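Local atomic coordinates of endo-beta-1,2-glucanase (Talaromyces funiculosus, PDB entry 6IMV), a protein that hydrolyses beta-1,2-glucans at internal linkages, acting as an endo-beta-1,2-glucanase from a fungus and representing a distinct glycoside hydrolase family. Residues A[82-86]-A[432-436]; A[246-250]-A[296-300]; A[302-307]-A[384-388]. All blocks are in the same frame, centred on the assembly; numbering follows the deposited sequence.

Contact 1: A[82-86]-A[432-436]. With BGC (beta-D-glucopyranose), chain I.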
loop_
_atom_site.group_PDB
_atom_site.type_symbol
_atom_site.label_atom_id
_atom_site.label_comp_id
_atom_site.label_asym_id
_atom_site.label_seq_id
_atom_site.Cartn_x
_atom_site.Cartn_y
_atom_site.Cartn_z
ATOM N N LYS A 82 -0.143 0.667 7.027
ATOM C CA LYS A 82 -0.653 -0.720 7.104
ATOM C C LYS A 82 -2.148 -0.698 7.458
ATOM O O LYS A 82 -2.935 -1.476 6.939
ATOM C CB LYS A 82 0.135 -1.559 8.118
ATOM C CG LYS A 82 1.634 -1.642 7.847
ATOM C CD LYS A 82 2.449 -0.571 8.542
ATOM C CE LYS A 82 3.834 -0.411 7.951
ATOM N NZ LYS A 82 3.772 -0.008 6.522
ATOM N N GLU A 83 -2.537 0.224 8.336
ATOM C CA GLU A 83 -3.946 0.478 8.635
ATOM C C GLU A 83 -4.743 0.705 7.344
ATOM O O GLU A 83 -5.839 0.206 7.214
ATOM C CB GLU A 83 -4.086 1.685 9.559
ATOM C CG GLU A 83 -3.557 1.444 10.957
ATOM C CD GLU A 83 -4.382 0.490 11.797
ATOM O OE1 GLU A 83 -5.537 0.842 12.126
ATOM O OE2 GLU A 83 -3.864 -0.602 12.127
ATOM N N SER A 84 -4.168 1.452 6.398
ATOM C CA SER A 84 -4.829 1.788 5.135
ATOM C C SER A 84 -5.125 0.515 4.329
ATOM O O SER A 84 -6.198 0.416 3.732
ATOM C CB SER A 84 -4.036 2.819 4.342
ATOM O OG SER A 84 -3.004 2.208 3.596
ATOM N N LEU A 85 -4.219 -0.474 4.372
ATOM C CA LEU A 85 -4.390 -1.725 3.627
ATOM C C LEU A 85 -5.510 -2.572 4.251
ATOM O O LEU A 85 -6.316 -3.161 3.529
ATOM C CB LEU A 85 -3.065 -2.486 3.564
ATOM C CG LEU A 85 -1.969 -1.816 2.731
ATOM C CD1 LEU A 85 -0.639 -2.544 2.882
ATOM C CD2 LEU A 85 -2.360 -1.735 1.260
ATOM N N GLN A 86 -5.557 -2.601 5.583
ATOM C CA GLN A 86 -6.556 -3.335 6.336
ATOM C C GLN A 86 -7.936 -2.695 6.120
ATOM O O GLN A 86 -8.918 -3.386 5.849
ATOM C CB GLN A 86 -6.151 -3.341 7.811
ATOM C CG GLN A 86 -7.105 -4.084 8.731
ATOM C CD GLN A 86 -6.690 -3.958 10.176
ATOM O OE1 GLN A 86 -5.932 -3.067 10.547
ATOM N NE2 GLN A 86 -7.197 -4.850 11.009
ATOM N N THR A 432 4.268 -9.360 5.843
ATOM C CA THR A 432 3.841 -8.001 6.160
ATOM C C THR A 432 2.620 -7.630 5.317
ATOM O O THR A 432 2.409 -8.197 4.245
ATOM C CB THR A 432 4.964 -6.974 5.935
ATOM O OG1 THR A 432 5.271 -6.926 4.543
ATOM C CG2 THR A 432 6.223 -7.285 6.721
ATOM N N TRP A 433 1.832 -6.664 5.812
ATOM C CA TRP A 433 0.711 -6.096 5.053
ATOM C C TRP A 433 1.219 -5.565 3.715
ATOM O O TRP A 433 0.606 -5.827 2.670
ATOM C CB TRP A 433 -0.009 -4.984 5.827
ATOM C CG TRP A 433 -0.800 -5.482 6.991
ATOM C CD1 TRP A 433 -0.331 -5.715 8.248
ATOM C CD2 TRP A 433 -2.195 -5.832 7.008
ATOM N NE1 TRP A 433 -1.337 -6.170 9.051
ATOM C CE2 TRP A 433 -2.494 -6.256 8.322
ATOM C CE3 TRP A 433 -3.217 -5.823 6.054
ATOM C CZ2 TRP A 433 -3.771 -6.678 8.696
ATOM C CZ3 TRP A 433 -4.476 -6.243 6.426
ATOM C CH2 TRP A 433 -4.744 -6.673 7.724
ATOM N N ASP A 434 2.327 -4.809 3.773
ATOM C CA ASP A 434 2.905 -4.135 2.603
ATOM C C ASP A 434 3.215 -5.147 1.485
ATOM O O ASP A 434 2.942 -4.860 0.314
ATOM C CB ASP A 434 4.143 -3.314 2.994
ATOM C CG ASP A 434 3.836 -1.956 3.616
ATOM O OD1 ASP A 434 3.159 -1.917 4.643
ATOM O OD2 ASP A 434 4.319 -0.935 3.084
ATOM N N SER A 435 3.780 -6.315 1.826
ATOM C CA SER A 435 4.249 -7.280 0.798
ATOM C C SER A 435 3.146 -8.252 0.356
ATOM O O SER A 435 3.380 -9.068 -0.520
ATOM C CB SER A 435 5.479 -8.051 1.255
ATOM O OG SER A 435 5.142 -9.069 2.178
ATOM N N LYS A 436 1.951 -8.169 0.952
ATOM C CA LYS A 436 0.924 -9.201 0.732
ATOM C C LYS A 436 -0.441 -8.594 0.392
ATOM O O LYS A 436 -1.090 -9.013 -0.575
ATOM C CB LYS A 436 0.810 -10.073 1.977
ATOM C CG LYS A 436 2.010 -10.967 2.243
ATOM C CD LYS A 436 1.948 -11.652 3.594
ATOM C CE LYS A 436 0.811 -12.636 3.733
ATOM N NZ LYS A 436 0.861 -13.658 2.660
HETATM C C2 BGC I . 10.213 -0.995 8.473
HETATM C C3 BGC I . 9.976 -2.513 8.564
HETATM C C4 BGC I . 8.627 -2.927 7.943
HETATM C C5 BGC I . 8.462 -2.272 6.563
HETATM C C6 BGC I . 7.112 -2.575 5.908
HETATM C C1 BGC I . 9.960 -0.497 7.057
HETATM O O1 BGC I . 10.126 0.915 6.909
HETATM O O2 BGC I . 11.566 -0.724 8.798
HETATM O O3 BGC I . 10.035 -2.951 9.922
HETATM O O4 BGC I . 8.510 -4.361 7.839
HETATM O O5 BGC I . 8.632 -0.854 6.673
HETATM O O6 BGC I . 6.074 -1.989 6.690
#

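Contact 2: A[246-250]-A[296-300]. With GLC (alpha-D-glucopyranose), chain D; NAG (2-acetamido-2-deoxy-beta-D-glucopyranose), chain H.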
loop_
_atom_site.group_PDB
_atom_site.type_symbol
_atom_site.label_atom_id
_atom_site.label_comp_id
_atom_site.label_asym_id
_atom_site.label_seq_id
_atom_site.Cartn_x
_atom_site.Cartn_y
_atom_site.Cartn_z
ATOM N N ASN A 246 6.396 16.537 -1.637
ATOM C CA ASN A 246 6.448 17.420 -2.805
ATOM C C ASN A 246 6.583 16.626 -4.111
ATOM O O ASN A 246 6.983 17.197 -5.146
ATOM C CB ASN A 246 7.594 18.422 -2.673
ATOM C CG ASN A 246 8.960 17.776 -2.728
ATOM O OD1 ASN A 246 9.085 16.562 -2.578
ATOM N ND2 ASN A 246 9.985 18.576 -2.979
ATOM N N ASP A 247 6.209 15.341 -4.097
ATOM C CA ASP A 247 6.431 14.492 -5.265
ATOM C C ASP A 247 5.153 13.742 -5.647
ATOM O O ASP A 247 4.164 13.769 -4.924
ATOM C CB ASP A 247 7.637 13.589 -5.008
ATOM C CG ASP A 247 7.429 12.576 -3.897
ATOM O OD1 ASP A 247 6.311 12.030 -3.794
ATOM O OD2 ASP A 247 8.393 12.330 -3.164
ATOM N N PRO A 248 5.122 13.055 -6.812
ATOM C CA PRO A 248 3.917 12.357 -7.260
ATOM C C PRO A 248 3.669 10.955 -6.667
ATOM O O PRO A 248 2.775 10.228 -7.146
ATOM C CB PRO A 248 4.088 12.225 -8.780
ATOM C CG PRO A 248 5.516 12.657 -9.091
ATOM C CD PRO A 248 6.217 12.964 -7.784
ATOM N N TYR A 249 4.417 10.579 -5.631
ATOM C CA TYR A 249 4.313 9.229 -5.046
ATOM C C TYR A 249 3.243 9.282 -3.937
ATOM O O TYR A 249 2.303 10.052 -4.047
ATOM C CB TYR A 249 5.724 8.717 -4.726
ATOM C CG TYR A 249 6.712 9.094 -5.804
ATOM C CD1 TYR A 249 6.494 8.752 -7.133
ATOM C CD2 TYR A 249 7.812 9.881 -5.520
ATOM C CE1 TYR A 249 7.362 9.160 -8.140
ATOM C CE2 TYR A 249 8.682 10.307 -6.511
ATOM C CZ TYR A 249 8.461 9.944 -7.827
ATOM O OH TYR A 249 9.329 10.362 -8.797
ATOM N N GLU A 250 3.359 8.439 -2.904
ATOM C CA GLU A 250 2.214 8.126 -2.030
ATOM C C GLU A 250 1.790 9.354 -1.226
ATOM O O GLU A 250 0.624 9.470 -0.845
ATOM C CB GLU A 250 2.516 6.984 -1.057
ATOM C CG GLU A 250 3.286 5.829 -1.665
ATOM C CD GLU A 250 4.768 5.924 -1.373
ATOM O OE1 GLU A 250 5.478 6.595 -2.157
ATOM O OE2 GLU A 250 5.189 5.390 -0.312
ATOM N N GLN A 296 6.427 8.263 -15.984
ATOM C CA GLN A 296 6.667 9.143 -14.855
ATOM C C GLN A 296 7.938 8.689 -14.130
ATOM O O GLN A 296 8.025 7.542 -13.667
ATOM C CB GLN A 296 5.490 9.083 -13.883
ATOM C CG GLN A 296 5.700 9.946 -12.646
ATOM C CD GLN A 296 4.528 9.822 -11.712
ATOM O OE1 GLN A 296 3.596 10.617 -11.767
ATOM N NE2 GLN A 296 4.566 8.807 -10.868
ATOM N N LYS A 297 8.906 9.600 -14.012
ATOM C CA LYS A 297 10.133 9.322 -13.297
ATOM C C LYS A 297 9.800 8.983 -11.838
ATOM O O LYS A 297 9.004 9.665 -11.207
ATOM C CB LYS A 297 11.078 10.518 -13.393
ATOM C CG LYS A 297 12.501 10.243 -12.933
ATOM C CD LYS A 297 13.385 11.457 -13.083
ATOM C CE LYS A 297 14.811 11.170 -12.682
ATOM N NZ LYS A 297 15.662 12.363 -12.883
ATOM N N GLY A 298 10.382 7.887 -11.343
ATOM C CA GLY A 298 10.136 7.391 -10.001
ATOM C C GLY A 298 11.131 7.943 -8.991
ATOM O O GLY A 298 12.080 8.647 -9.335
ATOM N N TYR A 299 10.907 7.627 -7.714
ATOM C CA TYR A 299 11.902 7.904 -6.703
ATOM C C TYR A 299 13.001 6.842 -6.841
ATOM O O TYR A 299 14.151 7.167 -7.197
ATOM C CB TYR A 299 11.268 8.009 -5.312
ATOM C CG TYR A 299 12.178 8.645 -4.294
ATOM C CD1 TYR A 299 12.548 9.976 -4.401
ATOM C CD2 TYR A 299 12.710 7.906 -3.252
ATOM C CE1 TYR A 299 13.403 10.566 -3.484
ATOM C CE2 TYR A 299 13.556 8.481 -2.317
ATOM C CZ TYR A 299 13.910 9.813 -2.438
ATOM O OH TYR A 299 14.750 10.365 -1.521
ATOM N N TRP A 300 12.628 5.578 -6.612
ATOM C CA TRP A 300 13.419 4.406 -7.030
ATOM C C TRP A 300 12.772 3.709 -8.230
ATOM O O TRP A 300 13.408 2.871 -8.847
ATOM C CB TRP A 300 13.568 3.404 -5.882
ATOM C CG TRP A 300 14.222 3.977 -4.669
ATOM C CD1 TRP A 300 15.533 4.312 -4.525
ATOM C CD2 TRP A 300 13.582 4.277 -3.416
ATOM N NE1 TRP A 300 15.746 4.832 -3.277
ATOM C CE2 TRP A 300 14.578 4.798 -2.565
ATOM C CE3 TRP A 300 12.271 4.160 -2.933
ATOM C CZ2 TRP A 300 14.308 5.194 -1.258
ATOM C CZ3 TRP A 300 12.001 4.555 -1.643
ATOM C CH2 TRP A 300 13.006 5.073 -0.823
HETATM C C1 GLC D . 10.113 8.346 1.538
HETATM C C2 GLC D . 8.852 7.561 1.821
HETATM C C3 GLC D . 8.520 6.639 0.662
HETATM C C4 GLC D . 8.352 7.459 -0.605
HETATM C C5 GLC D . 9.633 8.257 -0.853
HETATM C C6 GLC D . 9.472 9.215 -2.030
HETATM O O1 GLC D . 11.188 7.383 1.520
HETATM O O2 GLC D . 9.089 6.763 2.991
HETATM O O3 GLC D . 7.320 5.904 0.902
HETATM O O4 GLC D . 8.023 6.597 -1.702
HETATM O O5 GLC D . 9.976 9.034 0.302
HETATM O O6 GLC D . 8.440 10.172 -1.772
HETATM C C1 NAG H . 15.938 14.275 -7.847
HETATM C C2 NAG H . 16.754 14.925 -8.961
HETATM C C3 NAG H . 17.187 16.303 -8.482
HETATM C C4 NAG H . 15.937 17.129 -8.196
HETATM C C5 NAG H . 15.211 16.468 -7.016
HETATM C C6 NAG H . 13.942 17.203 -6.594
HETATM C C7 NAG H . 18.033 13.379 -10.390
HETATM C C8 NAG H . 19.294 12.597 -10.525
HETATM N N2 NAG H . 17.923 14.134 -9.301
HETATM O O3 NAG H . 17.960 16.917 -9.499
HETATM O O4 NAG H . 16.278 18.505 -7.981
HETATM O O5 NAG H . 14.861 15.138 -7.424
HETATM O O6 NAG H . 13.144 17.505 -7.750
HETATM O O7 NAG H . 17.159 13.299 -11.226
HETATM O O HOH W 1 2.818 7.966 -8.594
#

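Contact 3: A[302-307]-A[384-388]. With GLC (alpha-D-glucopyranose), chain D.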
loop_
_atom_site.group_PDB
_atom_site.type_symbol
_atom_site.label_atom_id
_atom_site.label_comp_id
_atom_site.label_asym_id
_atom_site.label_seq_id
_atom_site.Cartn_x
_atom_site.Cartn_y
_atom_site.Cartn_z
ATOM N N SER A 302 10.324 1.871 -7.370
ATOM C CA SER A 302 9.696 0.832 -6.581
ATOM C C SER A 302 8.187 0.859 -6.846
ATOM O O SER A 302 7.595 1.956 -6.913
ATOM C CB SER A 302 9.981 1.031 -5.112
ATOM O OG SER A 302 9.115 0.241 -4.309
ATOM N N SER A 303 7.579 -0.330 -6.950
ATOM C CA SER A 303 6.147 -0.460 -7.198
ATOM C C SER A 303 5.334 0.319 -6.152
ATOM O O SER A 303 4.280 0.862 -6.476
ATOM C CB SER A 303 5.726 -1.913 -7.242
ATOM O OG SER A 303 6.374 -2.591 -8.303
ATOM N N HIS A 304 5.816 0.368 -4.901
ATOM C CA HIS A 304 5.045 0.963 -3.790
ATOM C C HIS A 304 4.732 2.437 -4.069
ATOM O O HIS A 304 3.738 2.944 -3.564
ATOM C CB HIS A 304 5.753 0.783 -2.435
ATOM C CG HIS A 304 6.755 1.842 -2.130
ATOM N ND1 HIS A 304 8.030 1.838 -2.669
ATOM C CD2 HIS A 304 6.681 2.944 -1.356
ATOM C CE1 HIS A 304 8.692 2.899 -2.246
ATOM N NE2 HIS A 304 7.891 3.587 -1.439
ATOM N N GLU A 305 5.568 3.103 -4.882
ATOM C CA GLU A 305 5.427 4.540 -5.177
ATOM C C GLU A 305 4.104 4.851 -5.901
ATOM O O GLU A 305 3.700 6.010 -5.950
ATOM C CB GLU A 305 6.617 5.036 -6.008
ATOM C CG GLU A 305 7.942 4.944 -5.280
ATOM C CD GLU A 305 9.177 5.001 -6.176
ATOM O OE1 GLU A 305 9.068 5.481 -7.321
ATOM O OE2 GLU A 305 10.243 4.530 -5.732
ATOM N N THR A 306 3.436 3.817 -6.436
ATOM C CA THR A 306 2.223 3.930 -7.250
ATOM C C THR A 306 0.949 3.776 -6.395
ATOM O O THR A 306 -0.155 3.863 -6.913
ATOM C CB THR A 306 2.301 2.903 -8.391
ATOM O OG1 THR A 306 3.422 3.258 -9.202
ATOM C CG2 THR A 306 1.060 2.837 -9.249
ATOM N N TRP A 307 1.122 3.608 -5.076
ATOM C CA TRP A 307 0.075 3.362 -4.066
ATOM C C TRP A 307 -1.161 4.258 -4.242
ATOM O O TRP A 307 -2.277 3.803 -3.999
ATOM C CB TRP A 307 0.694 3.574 -2.685
ATOM C CG TRP A 307 -0.031 3.053 -1.483
ATOM C CD1 TRP A 307 -1.257 3.419 -1.011
ATOM C CD2 TRP A 307 0.532 2.168 -0.493
ATOM N NE1 TRP A 307 -1.515 2.784 0.177
ATOM C CE2 TRP A 307 -0.429 2.025 0.533
ATOM C CE3 TRP A 307 1.757 1.496 -0.370
ATOM C CZ2 TRP A 307 -0.212 1.215 1.648
ATOM C CZ3 TRP A 307 1.974 0.703 0.737
ATOM C CH2 TRP A 307 1.001 0.567 1.732
ATOM N N TYR A 384 4.797 -8.481 -4.223
ATOM C CA TYR A 384 3.908 -7.300 -4.199
ATOM C C TYR A 384 4.307 -6.275 -5.273
ATOM O O TYR A 384 3.516 -5.370 -5.578
ATOM C CB TYR A 384 3.824 -6.699 -2.797
ATOM C CG TYR A 384 4.685 -5.502 -2.496
ATOM C CD1 TYR A 384 5.973 -5.654 -2.004
ATOM C CD2 TYR A 384 4.192 -4.215 -2.617
ATOM C CE1 TYR A 384 6.756 -4.560 -1.672
ATOM C CE2 TYR A 384 4.968 -3.106 -2.302
ATOM C CZ TYR A 384 6.257 -3.276 -1.825
ATOM O OH TYR A 384 7.025 -2.184 -1.507
ATOM N N SER A 385 5.504 -6.424 -5.859
ATOM C CA SER A 385 5.939 -5.629 -7.010
ATOM C C SER A 385 4.914 -5.674 -8.156
ATOM O O SER A 385 4.883 -4.771 -8.990
ATOM C CB SER A 385 7.299 -6.060 -7.497
ATOM O OG SER A 385 7.270 -7.393 -8.001
ATOM N N VAL A 386 4.076 -6.711 -8.193
ATOM C CA VAL A 386 3.090 -6.899 -9.266
ATOM C C VAL A 386 1.817 -6.063 -9.037
ATOM O O VAL A 386 0.984 -6.019 -9.928
ATOM C CB VAL A 386 2.692 -8.379 -9.424
ATOM C CG1 VAL A 386 3.899 -9.297 -9.487
ATOM C CG2 VAL A 386 1.719 -8.823 -8.341
ATOM N N PHE A 387 1.621 -5.451 -7.864
ATOM C CA PHE A 387 0.298 -4.865 -7.572
ATOM C C PHE A 387 -0.086 -3.830 -8.636
ATOM O O PHE A 387 -1.226 -3.848 -9.090
ATOM C CB PHE A 387 0.178 -4.379 -6.121
ATOM C CG PHE A 387 0.598 -2.965 -5.836
ATOM C CD1 PHE A 387 -0.195 -1.895 -6.218
ATOM C CD2 PHE A 387 1.764 -2.704 -5.131
ATOM C CE1 PHE A 387 0.190 -0.594 -5.939
ATOM C CE2 PHE A 387 2.150 -1.402 -4.859
ATOM C CZ PHE A 387 1.356 -0.349 -5.249
ATOM N N PRO A 388 0.808 -2.934 -9.119
ATOM C CA PRO A 388 0.415 -1.948 -10.127
ATOM C C PRO A 388 0.115 -2.600 -11.488
ATOM O O PRO A 388 -0.723 -2.105 -12.235
ATOM C CB PRO A 388 1.619 -0.993 -10.255
ATOM C CG PRO A 388 2.529 -1.352 -9.100
ATOM C CD PRO A 388 2.219 -2.789 -8.741
HETATM C C1 GLC D . 10.113 8.346 1.538
HETATM C C2 GLC D . 8.852 7.561 1.821
HETATM C C3 GLC D . 8.520 6.639 0.662
HETATM C C4 GLC D . 8.352 7.459 -0.605
HETATM C C5 GLC D . 9.633 8.257 -0.853
HETATM C C6 GLC D . 9.472 9.215 -2.030
HETATM O O1 GLC D . 11.188 7.383 1.520
HETATM O O2 GLC D . 9.089 6.763 2.991
HETATM O O3 GLC D . 7.320 5.904 0.902
HETATM O O4 GLC D . 8.023 6.597 -1.702
HETATM O O5 GLC D . 9.976 9.034 0.302
HETATM O O6 GLC D . 8.440 10.172 -1.772
#

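Contact 1: A[82-86]-A[432-436]
Lys82 and Trp433 bring the two backbones to their closest approach, with 5.9 Å between Lys82 CA and Trp433 CA. Lys82 to Gln86 form a turn of the long helix 80-94, whereas Thr432 ends a strand and leads directly into the first, weakly bonded turn of helix 433-443. Thr432 is the N-cap: its OG1 accepts from Ser435 N at 3.2 Å with an N-H...O angle of 148°, a role suited to a short hydroxyl side chain close to its own backbone.

Trp433 lays its six-membered ring against Gln86, whose CB sits 4.0 Å from the ring centroid over the face, a CH-pi contact. With CG anti to the backbone N (chi1 -180°), the extended Gln86 chain passes from over the six-membered ring out past CH2, and Gln86 OE1 accepts from Lys123 NZ. Leu85 fills the angle between ring and backbone, its CD1 lying 3.9 Å from Trp433 CB. The indole NH turns elsewhere, to Ser50.

Beside this apolar patch lies a salt bridge, Lys82 NZ to Asp434 OD1 at 2.7 Å. The ammonium meets the syn side of the carboxylate, 29° out of its plane. Bends at chi2 and chi4 curl Lys82 back, and the long flexible chain of a lysine lets its ammonium reach the acid from this helix. The pair faces a bound glucose: Lys82 NZ comes within 3.0 Å of BGC O6, and Asp60 and Asn348 hydrogen-bond to the same glucose.

Trp433 is hydrogen-bonded through its backbone to Asp60 of strand 57-64, which also touches Lys82 and Thr432. Helix 163-182 packs on Glu83 and Ser84, strand 347-352 lies against Thr432 and Ser435, and Trp307 covers Leu85.

Contact 2: A[246-250]-A[296-300]
Tyr249 and Tyr299 stand roughly perpendicular, with Tyr249 CE2 resting 3.7 Å from Tyr299 CB. The Tyr249 ring reaches over to the backbone of the other loop, where its OH donates to Lys297 O at 2.5 Å. That oxygen lies at the ring edge, near its plane, while the hydroxyl is tilted 33° from the carbonyl plane. A tyrosine suits the place because its flat body packs between the loops and its hydroxyl can still bond to a main-chain carbonyl of the facing loop.

Pro248 and Gln296 run antiparallel alongside one another, bringing Pro248 CB to 3.4 Å from Gln296 OE1. This oxygen is held by Tyr472, while NE2 donates to a water that in turn donates to Pro248 O.

The loop 246-250 is shaped by an Asx turn: Asp247 OD1 accepts from Tyr249 N at 3.0 Å. The turn leaves the other carboxylate oxygen to serve the sugar, Asp247 OD2 accepting from GLC O6 at 2.6 Å. Glu250 adds a two-pronged grip, OE1 taking GLC O4 at 2.6 Å and OE2 taking O3. Its chain reaches there through a bend at chi2 (98°). Tyr299 presents a ring face to the same sugar, with GLC C6 lying 3.6 Å from Tyr299 CG, and His304 binds this glucose too.

Contact 3: A[302-307]-A[384-388]
Ser303, Phe387 and Tyr384 carry most of this contact. Ser303 is the point where the backbones converge, its CA 5.2 Å from Ser385 CA. Its hydroxyl donates to Ser385 O at 2.7 Å, in the carbonyl plane and on a lone pair, with a C=O...O angle of 114°. A serine suits this close approach, its short side chain putting a donor directly at the buried carbonyl. Its CB also rests on Pro388, 3.7 Å from CG.

Phe387 drives its ring edge into the 3-10 turn of 303-307. His304 CA and Trp307 N lie at that edge, near the ring plane, and Ser303 O comes obliquely within 3.4 Å of Phe387 CZ. The CG of Phe387 sits between the backbone N and the carbonyl carbon (chi1 89°), which turns the ring toward the turn. Next to it Thr306 CG2 packs on Pro388 CB.

Tyr384 runs beside His304 in the same direction. Its OH is 3.4 Å from His304 CB, which meets the ring at its edge, and finds its own hydrogen-bond partner in Ser346 O. Tyr384 thus buttresses the base of the His304 side chain, while NE2 at the far end of the imidazole donates to GLC O4 at 3.0 Å. His304 ND1 shares a 2.5 Å hydrogen bond with Ser302 OG, a second-shell group itself held by Ser346 N; it probably fixes the rotation of the imidazole and so would help to aim NE2 at the sugar.

Helix 318-337 closes over Ser303, Thr306 and Pro388 with Arg331, Phe324 and Glu328. Helix 433-443 supports the two aromatics, Ser438 and Thr439 meeting Tyr384 and Ala442 meeting Phe387, and helix 394-405 packs against Ser385 and Val386.

From the N terminus, the chain first lays down 82-86, whose partner 432-436 arrives after 345 intervening residues, so contact 1 closes the outermost loop, joining helix 80-94 to the start of helix 433-443. Within that span, contact 2 joins the loops that follow strands 237-239 and 290-296 across 45 residues holding two helices and two strands. Two residues later contact 3 opens, tying the loop before helix 318-337 to the start of helix 387-392. Contacts 2 and 3 thus follow in series, and neither crosses contact 1. Glu305 of contact 3 accepts probable hydrogen bonds from Tyr299 N and Trp300 N of contact 2, both contacts reaching the same glucose, while Tyr384 and Trp307 pack on contact 1.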